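Local coordinates for protein deoxyribodipyrimidine photo-lyase (Oryza sativa Japonica Group, PDB 3UMV) that repairs ultraviolet-damaged DNA, using light and a bound FAD to split cyclobutane pyrimidine dimers back into two pyrimidines, at residues N462-G465 with C466-F470; T416-Y419 with L420-Y424. One frame throughout, in Å; residues are numbered along the deposited sequence.

Interaction 1: residues N462-G465 with C466-F470; sequences NYAG and CKRKF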
# COMPACT_ATOMS: atom_id res chain seq x y z
N ASN A 462 -3.61 25.00 -10.46
CA ASN A 462 -2.52 25.72 -11.12
C ASN A 462 -1.55 26.35 -10.14
O ASN A 462 -1.79 26.35 -8.93
CB ASN A 462 -3.03 26.72 -12.17
CG ASN A 462 -3.91 27.82 -11.58
OD1 ASN A 462 -4.07 27.93 -10.36
ND2 ASN A 462 -4.49 28.64 -12.46
N TYR A 463 -0.45 26.85 -10.69
CA TYR A 463 0.64 27.45 -9.93
C TYR A 463 0.08 28.58 -9.08
O TYR A 463 0.32 28.63 -7.87
CB TYR A 463 1.69 28.00 -10.90
CG TYR A 463 3.02 28.42 -10.30
CD1 TYR A 463 3.17 29.66 -9.70
CD2 TYR A 463 4.13 27.58 -10.37
CE1 TYR A 463 4.40 30.06 -9.17
CE2 TYR A 463 5.35 27.96 -9.84
CZ TYR A 463 5.48 29.20 -9.24
OH TYR A 463 6.70 29.59 -8.71
N ALA A 464 -0.68 29.47 -9.71
CA ALA A 464 -1.26 30.60 -8.99
C ALA A 464 -2.11 30.15 -7.81
O ALA A 464 -2.13 30.80 -6.76
CB ALA A 464 -2.08 31.47 -9.94
N GLY A 465 -2.81 29.04 -7.97
CA GLY A 465 -3.66 28.50 -6.92
C GLY A 465 -2.83 28.03 -5.74
O GLY A 465 -3.24 28.17 -4.58
N CYS A 466 -1.66 27.47 -6.03
CA CYS A 466 -0.75 27.04 -4.98
C CYS A 466 -0.15 28.22 -4.25
O CYS A 466 -0.02 28.18 -3.02
CB CYS A 466 0.35 26.15 -5.55
SG CYS A 466 -0.27 24.56 -6.15
N LYS A 467 0.22 29.26 -4.99
CA LYS A 467 0.85 30.44 -4.39
C LYS A 467 -0.03 31.08 -3.33
O LYS A 467 0.46 31.59 -2.32
CB LYS A 467 1.22 31.48 -5.45
CG LYS A 467 2.71 31.59 -5.72
CD LYS A 467 3.06 32.93 -6.36
CE LYS A 467 4.56 33.09 -6.57
NZ LYS A 467 5.34 33.02 -5.30
N ARG A 468 -1.34 31.05 -3.56
CA ARG A 468 -2.29 31.63 -2.61
C ARG A 468 -2.30 30.85 -1.30
O ARG A 468 -2.49 31.42 -0.23
CB ARG A 468 -3.70 31.67 -3.20
CG ARG A 468 -3.85 32.61 -4.38
CD ARG A 468 -5.31 32.74 -4.78
NE ARG A 468 -5.93 31.43 -5.04
CZ ARG A 468 -6.11 30.92 -6.25
NH1 ARG A 468 -5.74 31.60 -7.33
NH2 ARG A 468 -6.68 29.73 -6.39
N LYS A 469 -2.09 29.53 -1.39
CA LYS A 469 -2.28 28.65 -0.24
C LYS A 469 -1.05 28.51 0.64
O LYS A 469 -1.17 28.41 1.86
CB LYS A 469 -2.77 27.27 -0.70
CG LYS A 469 -4.00 27.32 -1.60
CD LYS A 469 -4.52 25.92 -1.94
CE LYS A 469 -5.24 25.30 -0.75
NZ LYS A 469 -5.70 23.91 -1.03
N PHE A 470 0.14 28.49 0.04
CA PHE A 470 1.38 28.31 0.80
C PHE A 470 2.58 28.94 0.11
O PHE A 470 2.50 29.35 -1.05
CB PHE A 470 1.65 26.82 1.06
CG PHE A 470 1.88 26.00 -0.20
CD1 PHE A 470 3.16 25.78 -0.67
CD2 PHE A 470 0.82 25.45 -0.90
CE1 PHE A 470 3.38 25.03 -1.83
CE2 PHE A 470 1.02 24.70 -2.05
CZ PHE A 470 2.31 24.49 -2.51

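Interaction 2: residues T416-Y419 with L420-Y424; sequences TAIY and LNDKY. With FAD (flavin-adenine dinucleotide), chain I.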
# COMPACT_ATOMS: atom_id res chain seq x y z
N THR A 416 2.07 7.61 -17.62
CA THR A 416 3.30 8.25 -17.17
C THR A 416 3.29 8.50 -15.66
O THR A 416 4.28 8.23 -14.97
CB THR A 416 3.59 9.54 -17.98
OG1 THR A 416 3.90 9.17 -19.33
CG2 THR A 416 4.77 10.27 -17.41
N ALA A 417 2.17 8.99 -15.14
CA ALA A 417 2.04 9.22 -13.70
C ALA A 417 2.27 7.93 -12.92
O ALA A 417 2.97 7.91 -11.91
CB ALA A 417 0.66 9.83 -13.37
N ILE A 418 1.64 6.85 -13.38
CA ILE A 418 1.70 5.57 -12.69
C ILE A 418 3.11 5.03 -12.76
O ILE A 418 3.66 4.57 -11.77
CB ILE A 418 0.68 4.54 -13.30
CG1 ILE A 418 -0.75 4.93 -12.91
CG2 ILE A 418 0.97 3.12 -12.88
CD1 ILE A 418 -1.82 4.11 -13.64
N TYR A 419 3.74 5.14 -13.92
CA TYR A 419 5.11 4.68 -14.07
C TYR A 419 6.04 5.41 -13.10
O TYR A 419 6.83 4.78 -12.41
CB TYR A 419 5.58 4.87 -15.52
CG TYR A 419 7.08 4.89 -15.70
CD1 TYR A 419 7.82 3.71 -15.74
CD2 TYR A 419 7.76 6.09 -15.82
CE1 TYR A 419 9.21 3.75 -15.89
CE2 TYR A 419 9.13 6.14 -15.98
CZ TYR A 419 9.85 4.97 -16.01
OH TYR A 419 11.22 5.03 -16.17
N LEU A 420 5.95 6.74 -13.05
CA LEU A 420 6.81 7.52 -12.17
C LEU A 420 6.54 7.25 -10.70
O LEU A 420 7.47 7.07 -9.91
CB LEU A 420 6.64 9.01 -12.46
CG LEU A 420 7.22 9.40 -13.82
CD1 LEU A 420 6.91 10.85 -14.15
CD2 LEU A 420 8.72 9.13 -13.86
N ASN A 421 5.27 7.22 -10.33
CA ASN A 421 4.85 6.95 -8.97
C ASN A 421 5.38 5.59 -8.48
O ASN A 421 5.96 5.47 -7.40
CB ASN A 421 3.32 7.01 -8.91
CG ASN A 421 2.77 6.79 -7.51
OD1 ASN A 421 2.56 7.75 -6.77
ND2 ASN A 421 2.54 5.53 -7.15
N ASP A 422 5.19 4.57 -9.30
CA ASP A 422 5.64 3.23 -8.96
C ASP A 422 7.16 3.09 -8.96
O ASP A 422 7.72 2.30 -8.21
CB ASP A 422 4.99 2.22 -9.91
CG ASP A 422 3.51 2.00 -9.61
OD1 ASP A 422 2.92 2.70 -8.74
OD2 ASP A 422 2.93 1.09 -10.22
N LYS A 423 7.85 3.86 -9.81
CA LYS A 423 9.30 3.80 -9.84
C LYS A 423 9.95 4.40 -8.59
O LYS A 423 10.87 3.81 -8.03
CB LYS A 423 9.84 4.50 -11.10
CG LYS A 423 11.34 4.57 -11.18
CD LYS A 423 11.77 4.98 -12.57
CE LYS A 423 13.26 4.79 -12.76
NZ LYS A 423 13.71 5.13 -14.15
N TYR A 424 9.47 5.56 -8.18
CA TYR A 424 10.15 6.37 -7.17
C TYR A 424 9.56 6.37 -5.76
O TYR A 424 10.30 6.56 -4.78
CB TYR A 424 10.24 7.82 -7.69
CG TYR A 424 11.21 7.96 -8.85
CD1 TYR A 424 10.77 8.19 -10.15
CD2 TYR A 424 12.57 7.83 -8.64
CE1 TYR A 424 11.67 8.32 -11.21
CE2 TYR A 424 13.48 7.95 -9.69
CZ TYR A 424 13.02 8.19 -10.96
OH TYR A 424 13.93 8.31 -11.99
PA FAD I . -1.07 11.30 5.86
O1A FAD I . -1.69 12.60 5.46
O2A FAD I . -0.44 11.29 7.22
O5B FAD I . -2.18 10.15 5.73
C5B FAD I . -2.20 9.03 6.58
C4B FAD I . -2.64 7.79 5.80
O4B FAD I . -3.92 7.96 5.21
C3B FAD I . -1.72 7.51 4.63
O3B FAD I . -0.57 6.79 5.03
C2B FAD I . -2.61 6.68 3.75
O2B FAD I . -2.71 5.37 4.28
C1B FAD I . -3.95 7.34 3.94
N9A FAD I . -4.19 8.34 2.89
C8A FAD I . -3.93 9.69 2.93
N7A FAD I . -4.32 10.22 1.75
C5A FAD I . -4.82 9.23 0.96
C6A FAD I . -5.36 9.18 -0.33
N6A FAD I . -5.58 10.28 -1.05
N1A FAD I . -5.79 7.98 -0.85
C2A FAD I . -5.70 6.83 -0.10
N3A FAD I . -5.16 6.88 1.16
C4A FAD I . -4.74 8.05 1.68
N1 FAD I . -0.72 6.76 -1.45
C2 FAD I . 0.01 5.62 -1.26
O2 FAD I . -0.11 5.05 -0.17
N3 FAD I . 0.82 5.12 -2.26
C4 FAD I . 0.92 5.78 -3.47
O4 FAD I . 1.65 5.33 -4.37
C4X FAD I . 0.17 6.93 -3.67
N5 FAD I . 0.24 7.63 -4.85
C5X FAD I . -0.53 8.77 -5.03
C6 FAD I . -0.48 9.46 -6.25
C7 FAD I . -1.26 10.61 -6.44
C7M FAD I . -1.19 11.33 -7.76
C8 FAD I . -2.07 11.06 -5.39
C8M FAD I . -2.92 12.29 -5.53
C9 FAD I . -2.10 10.37 -4.19
C9A FAD I . -1.34 9.23 -4.01
N10 FAD I . -1.38 8.56 -2.81
C10 FAD I . -0.63 7.41 -2.66
C1' FAD I . -2.25 9.03 -1.65
C2' FAD I . -1.53 10.01 -0.67
O2' FAD I . -0.84 11.09 -1.31
C3' FAD I . -0.53 9.32 0.28
O3' FAD I . -1.16 8.22 0.90
C4' FAD I . 0.00 10.24 1.38
O4' FAD I . 0.65 11.36 0.79
C5' FAD I . 0.96 9.44 2.26
O5' FAD I . 1.73 10.21 3.15
P FAD I . 1.42 10.12 4.72
O1P FAD I . 1.38 8.68 5.19
O2P FAD I . 2.44 10.95 5.47
O3P FAD I . -0.01 10.86 4.70
O HOH W 1 12.54 2.83 -15.45

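Interaction 1: residues N462-G465 with C466-F470
Cys466 N donates to Asn462 O (3.1 Å), the opening alpha-helical bond of the short helix 463-469, a compact example of how a side chain N-cap and the first turns of a helix fit together. Asn462 is the N-cap: its OD1 accepts from Gly465 N at 2.9 Å, with the donor 38° out of the amide carbonyl plane, so that one residue grips two consecutive NH groups, one by its side chain and one by its backbone. Cys466 also turns SG beside its own backbone N (chi1 -68°), which brings the sulfur to 3.6 Å from Asn462 O, on the buried side where Leu377, Tyr398 and Val472 touch the cysteine. Lys467 N follows with a bond to Tyr463 O. Its aliphatic chain runs past the tyrosine ring, CE lying at the edge of the ring near its plane, 4.0 Å from Tyr463 CE1. Arg468 N reaches Ala464 O only weakly (3.3 Å), but its side chain, bent at chi3 (-54°), folds back over the preceding turn and lays one guanidinium face against Ala464 O and the glycine, Arg468 NH2 approaching Gly465 CA to 3.3 Å. Lys469 ends the series of contacts: Gly465 O, buried here with no polar partner in the model, has Lys469 CG lying 3.2 Å away.

Interaction 2: residues T416-Y419 with L420-Y424
Tyr419 and Lys423, one turn apart on the helix 410-424, send their side chains the same way, while Asn421 of this FAD-binding helix takes another direction, to the flavin. Regular i to i+4 backbone bonds, such as Asp422 N to Ile418 O, hold the helix while the side chains point to different partners. The lysine is extended throughout beyond CG, and its CD passes 3.6 Å from Tyr419 OH; one water accepts from Lys423 NZ (2.9 Å) and bonds to Tyr419 OH (2.7 Å). Glu369 meets both polar ends, by a salt bridge to the ammonium and a hydrogen bond with the phenol, and Glu234 gives the ammonium a second carboxylate. Leu420 crosses beside the tyrosine, CD2 lying 3.7 Å from Tyr419 CE2, and sets CD1 against Thr416 CG2. Asn421 holds CG opposite its backbone nitrogen (chi1 -178°), which carries the amide away from the helix, and ND2 donates to FAD O4 (2.9 Å) with an N-H...O angle of 167°. The same nitrogen donates to Asp422 OD1 in the amide plane, a long bond that helps fix the rotation of the amide; Asp422 OD1 also accepts from Arg429 N. An alanine here would remove the amide, and is likely to leave the flavin carbonyl without this donor and the Asp422 carboxylate with one partner fewer. Along the same edge of the flavin, Asn421 OD1 lies 3.0 Å from FAD N5.

In the fold
Interaction 2 comes first along the chain, on helix 410-424, and interaction 1 follows on helix 463-469, with helix 431-442 between them. Their centres lie 24 Å apart and their nearest atoms about 16 Å, so they do not touch. Both belong to the helical, FAD-binding part of the photolyase, and helix 376-388 is a common neighbour, meeting Leu420 and Tyr424 of interaction 2 and Tyr463 and Cys466 of interaction 1. Interaction 2 is buried and helps build the FAD site; interaction 1 is the capped start of a short surface helix, its Cys466 side chain about 13 Å from FAD. Each lies near predicted electron-transfer tryptophans: between side chains, Leu420 is about 4 Å from Trp399, Tyr463 about 7 Å from Trp378.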